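Ribonuclease VapC5 (Mycobacterium tuberculosis, PDB 3DBO) is the probable toxin of a type II toxin-antitoxin system, a PIN-domain, magnesium-dependent ribonuclease whose limited RNase activity is observed with the VapC5-VapB5 complex. Local coordinates at residues 71-74 and 75-79; 90-93 and 94-97. One frame throughout, in Å; residues are numbered along the deposited sequence. Where two conformers were deposited one is given.

Interaction 1. Residues 71-74 and 75-79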
loop_
_atom_site.group_PDB
_atom_site.type_symbol
_atom_site.label_atom_id
_atom_site.label_comp_id
_atom_site.label_asym_id
_atom_site.label_seq_id
_atom_site.Cartn_x
_atom_site.Cartn_y
_atom_site.Cartn_z
ATOM N N ARG B 71 -11.289 -7.030 15.328
ATOM C CA ARG B 71 -10.184 -7.990 15.194
ATOM C C ARG B 71 -10.497 -9.031 14.113
ATOM O O ARG B 71 -9.656 -9.324 13.275
ATOM C CB ARG B 71 -9.924 -8.676 16.525
ATOM C CG ARG B 71 -8.609 -9.440 16.589
ATOM C CD ARG B 71 -8.458 -10.039 17.982
ATOM N NE ARG B 71 -8.465 -8.952 18.967
ATOM C CZ ARG B 71 -9.341 -8.810 19.958
ATOM N NH1 ARG B 71 -10.278 -9.727 20.176
ATOM N NH2 ARG B 71 -9.254 -7.751 20.754
ATOM N N ALA B 72 -11.713 -9.584 14.129
ATOM C CA ALA B 72 -12.095 -10.550 13.095
ATOM C C ALA B 72 -12.071 -9.940 11.699
ATOM O O ALA B 72 -11.635 -10.593 10.746
ATOM C CB ALA B 72 -13.462 -11.124 13.391
ATOM N N GLN B 73 -12.578 -8.715 11.564
ATOM C CA GLN B 73 -12.569 -8.036 10.258
ATOM C C GLN B 73 -11.127 -7.833 9.758
ATOM O O GLN B 73 -10.814 -8.085 8.591
ATOM C CB GLN B 73 -13.323 -6.707 10.312
ATOM C CG GLN B 73 -13.613 -6.118 8.934
ATOM C CD GLN B 73 -14.150 -7.152 7.957
ATOM O OE1 GLN B 73 -15.246 -7.691 8.152
ATOM N NE2 GLN B 73 -13.371 -7.457 6.919
ATOM N N ARG B 74 -10.281 -7.338 10.645
ATOM C CA ARG B 74 -8.900 -6.999 10.279
ATOM C C ARG B 74 -8.119 -8.267 9.991
ATOM O O ARG B 74 -7.243 -8.289 9.125
ATOM C CB ARG B 74 -8.247 -6.176 11.377
ATOM C CG ARG B 74 -8.769 -4.721 11.426
ATOM C CD ARG B 74 -8.046 -3.913 12.449
ATOM N NE ARG B 74 -8.652 -2.596 12.637
ATOM C CZ ARG B 74 -8.242 -1.698 13.522
ATOM N NH1 ARG B 74 -7.218 -1.967 14.317
ATOM N NH2 ARG B 74 -8.870 -0.528 13.616
ATOM N N LEU B 75 -8.452 -9.332 10.706
ATOM C CA LEU B 75 -7.819 -10.616 10.457
ATOM C C LEU B 75 -8.169 -11.134 9.043
ATOM O O LEU B 75 -7.287 -11.598 8.314
ATOM C CB LEU B 75 -8.147 -11.626 11.569
ATOM C CG LEU B 75 -7.403 -12.963 11.434
ATOM C CD1 LEU B 75 -5.860 -12.797 11.417
ATOM C CD2 LEU B 75 -7.858 -13.914 12.535
ATOM N N ALA B 76 -9.438 -11.031 8.644
ATOM C CA ALA B 76 -9.821 -11.276 7.236
ATOM C C ALA B 76 -9.027 -10.409 6.222
ATOM O O ALA B 76 -8.625 -10.883 5.165
ATOM C CB ALA B 76 -11.354 -11.062 7.040
ATOM N N THR B 77 -8.811 -9.143 6.553
ATOM C CA THR B 77 -8.028 -8.261 5.658
ATOM C C THR B 77 -6.592 -8.806 5.514
ATOM O O THR B 77 -6.052 -8.910 4.403
ATOM C CB THR B 77 -8.012 -6.812 6.193
ATOM O OG1 THR B 77 -9.344 -6.425 6.573
ATOM C CG2 THR B 77 -7.481 -5.851 5.127
ATOM N N LEU B 78 -5.974 -9.150 6.642
ATOM C CA LEU B 78 -4.620 -9.725 6.634
ATOM C C LEU B 78 -4.563 -11.004 5.799
ATOM O O LEU B 78 -3.630 -11.211 4.999
ATOM C CB LEU B 78 -4.111 -9.988 8.070
ATOM C CG LEU B 78 -2.725 -10.648 8.188
ATOM C CD1 LEU B 78 -1.643 -9.751 7.569
ATOM C CD2 LEU B 78 -2.386 -10.993 9.633
ATOM N N GLU B 79 -5.574 -11.860 5.965
ATOM C CA GLU B 79 -5.634 -13.112 5.246
ATOM C C GLU B 79 -5.797 -12.903 3.742
ATOM O O GLU B 79 -5.360 -13.745 2.972
ATOM C CB GLU B 79 -6.759 -14.012 5.811
ATOM C CG GLU B 79 -6.372 -14.662 7.162
ATOM C CD GLU B 79 -7.575 -15.087 8.013
ATOM O OE1 GLU B 79 -8.697 -14.578 7.771
ATOM O OE2 GLU B 79 -7.389 -15.915 8.939
#
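T77 N donates to the carbonyl oxygen of Q73 at 3.0 Å. T77 OG1 lies 3.0 Å from the same oxygen, a position reached because OG1 sits beside T77's own backbone N (chi1 -46°), and it is hydrogen-bonded to the backbone of another protein chain. The side chain of Q73, in one of its two conformers and so only tentatively, sets out away from the following turn with CG anti to the backbone N, then bends at chi2 and brings NE2 back to 4.1 Å from A76 CB. R74 behaves differently: its chain is extended from CG to NE, and its backbone O accepts from L78 N at 2.9 Å. The guanidinium instead forms salt bridges with an acidic side chain of the other protein chain and a hydrogen bond to G61 O. R71 belongs to a sodium site with V62 and A65, and its NH2 bonds to A65 O. L75 packs its CB 3.2 Å from R71 O, the oxygen that L75 N also uses, while L78 rests on L55, L58 and V62 of helix 52-64. Four successive i to i+4 backbone bonds, the straightest from A76 N to A72 O (171°), mark regular alpha-helix: helix 68-79 of the PIN domain, lying against helix 52-64 and, along Q73, R74, A76 and T77, against another protein chain.

Interaction 2. Residues 90-93 and 94-97; sequences DDDA and ARMW
A93 N and A94 N are both held by D90, the N-cap residue of helix 91-107 in the PIN domain. The capping bond runs from A93 N to D90 OD1 at 3.1 Å, with an N-H...O angle of 155°, and the nitrogen meets that oxygen nearly along its C-O axis. D90 O takes the next amide, A94 N, at 3.0 Å. A side-chain oxygen thus serves an amide of the first turn, where no preceding helical carbonyl is available. The other carboxylate oxygen of D90 has a weak, long ion pair with R125.

Backbone bonding then continues with i to i+4 spacing: R95 N to D91 O, M96 N to D92 O, and W97 N to A93 O, the last the shortest at 2.8 Å.

Charge interactions gather on R95. Its CG stands beside the backbone N (chi1 -65°) and the chain is extended from there to NE, which carries the guanidinium back over the first turn. D92 OD1 comes to the guanidinium edge, in its plane, and forms a salt bridge with NH1 at 3.2 Å. The planes of the two groups are 59° apart, consistent with one oxygen being engaged rather than a coplanar two-bond pair. D91 brings its CB obliquely to 3.5 Å from R95 NH1, while its OD2 contributes charge alone, 4.4 Å from R95 NH2 and well out of the guanidinium plane. Three acidic residues at this N-terminal end would also be expected to suit the helix dipole.

Side chains of the second turn pack on helix 113-124. M96 touches A123 and the W97 ring stacks with that of W117, two residues of that helix. At its base, W97 CB lies 3.5 Å from A93 O.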
loop_
_atom_site.group_PDB
_atom_site.type_symbol
_atom_site.label_atom_id
_atom_site.label_comp_id
_atom_site.label_asym_id
_atom_site.label_seq_id
_atom_site.Cartn_x
_atom_site.Cartn_y
_atom_site.Cartn_z
ATOM N N ASP B 90 14.213 -4.551 -1.142
ATOM C CA ASP B 90 15.524 -5.105 -1.515
ATOM C C ASP B 90 16.495 -3.963 -1.823
ATOM O O ASP B 90 16.176 -2.817 -1.551
ATOM C CB ASP B 90 15.416 -6.065 -2.701
ATOM C CG ASP B 90 14.742 -5.442 -3.931
ATOM O OD1 ASP B 90 14.511 -4.201 -4.002
ATOM O OD2 ASP B 90 14.407 -6.241 -4.833
ATOM N N ASP B 91 17.680 -4.273 -2.376
ATOM C CA ASP B 91 18.680 -3.242 -2.641
ATOM C C ASP B 91 18.164 -2.159 -3.595
ATOM O O ASP B 91 18.401 -0.967 -3.381
ATOM C CB ASP B 91 19.983 -3.854 -3.203
ATOM C CG ASP B 91 20.662 -4.799 -2.216
ATOM O OD1 ASP B 91 20.233 -4.879 -1.042
ATOM O OD2 ASP B 91 21.638 -5.472 -2.616
ATOM N N ASP B 92 17.469 -2.576 -4.649
ATOM C CA ASP B 92 16.984 -1.621 -5.641
ATOM C C ASP B 92 15.954 -0.675 -5.039
ATOM O O ASP B 92 15.910 0.502 -5.394
ATOM C CB ASP B 92 16.399 -2.341 -6.865
ATOM C CG ASP B 92 17.481 -2.856 -7.808
ATOM O OD1 ASP B 92 18.658 -2.451 -7.678
ATOM O OD2 ASP B 92 17.141 -3.667 -8.684
ATOM N N ALA B 93 15.115 -1.198 -4.146
ATOM C CA ALA B 93 14.113 -0.365 -3.470
ATOM C C ALA B 93 14.821 0.622 -2.550
ATOM O O ALA B 93 14.435 1.777 -2.455
ATOM C CB ALA B 93 13.147 -1.213 -2.702
ATOM N N ALA B 94 15.871 0.154 -1.877
ATOM C CA ALA B 94 16.636 0.999 -0.977
ATOM C C ALA B 94 17.259 2.169 -1.725
ATOM O O ALA B 94 17.228 3.284 -1.245
ATOM C CB ALA B 94 17.737 0.164 -0.284
ATOM N N ARG B 95 17.861 1.902 -2.883
ATOM C CA ARG B 95 18.467 2.980 -3.670
ATOM C C ARG B 95 17.428 3.990 -4.136
ATOM O O ARG B 95 17.665 5.204 -4.102
ATOM C CB ARG B 95 19.242 2.386 -4.839
ATOM C CG ARG B 95 20.449 1.554 -4.346
ATOM C CD ARG B 95 21.251 0.994 -5.542
ATOM N NE ARG B 95 22.289 0.081 -5.068
ATOM C CZ ARG B 95 22.256 -1.244 -5.207
ATOM N NH1 ARG B 95 21.245 -1.846 -5.842
ATOM N NH2 ARG B 95 23.259 -1.972 -4.724
ATOM N N MET B 96 16.274 3.480 -4.552
ATOM C CA MET B 96 15.161 4.331 -4.960
ATOM C C MET B 96 14.668 5.202 -3.804
ATOM O O MET B 96 14.395 6.393 -4.006
ATOM C CB MET B 96 14.007 3.475 -5.530
ATOM C CG MET B 96 12.829 4.327 -6.111
ATOM S SD MET B 96 13.322 5.448 -7.455
ATOM C CE MET B 96 13.479 4.262 -8.788
ATOM N N TRP B 97 14.533 4.611 -2.603
ATOM C CA TRP B 97 14.062 5.350 -1.435
ATOM C C TRP B 97 14.945 6.580 -1.211
ATOM O O TRP B 97 14.423 7.660 -0.968
ATOM C CB TRP B 97 14.089 4.472 -0.184
ATOM C CG TRP B 97 13.450 5.050 1.062
ATOM C CD1 TRP B 97 12.169 4.861 1.486
ATOM C CD2 TRP B 97 14.086 5.872 2.042
ATOM N NE1 TRP B 97 11.967 5.513 2.685
ATOM C CE2 TRP B 97 13.131 6.150 3.039
ATOM C CE3 TRP B 97 15.383 6.403 2.171
ATOM C CZ2 TRP B 97 13.427 6.930 4.170
ATOM C CZ3 TRP B 97 15.669 7.192 3.298
ATOM C CH2 TRP B 97 14.702 7.437 4.274
#

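How the interactions relate
Interaction 1 comes first along the chain, on helix 68-79; strand 86-87, an outermost strand of the parallel sheet within this chain, separates it from interaction 2 at the start of helix 91-107. Their centres are 30 Å apart and their nearest atoms about 19 Å, on opposite sides of the chain's centre, so the two do not touch although both belong to one PIN domain. Each packs on a different helix: 71-79 on helix 52-64, and 90-97 on helix 113-124. Their surroundings differ too. Another protein chain reaches residues 71-79, whereas no other protein chain of the assembly touches residues 90-97. Partner contact is thus confined, of these two, to interaction 1.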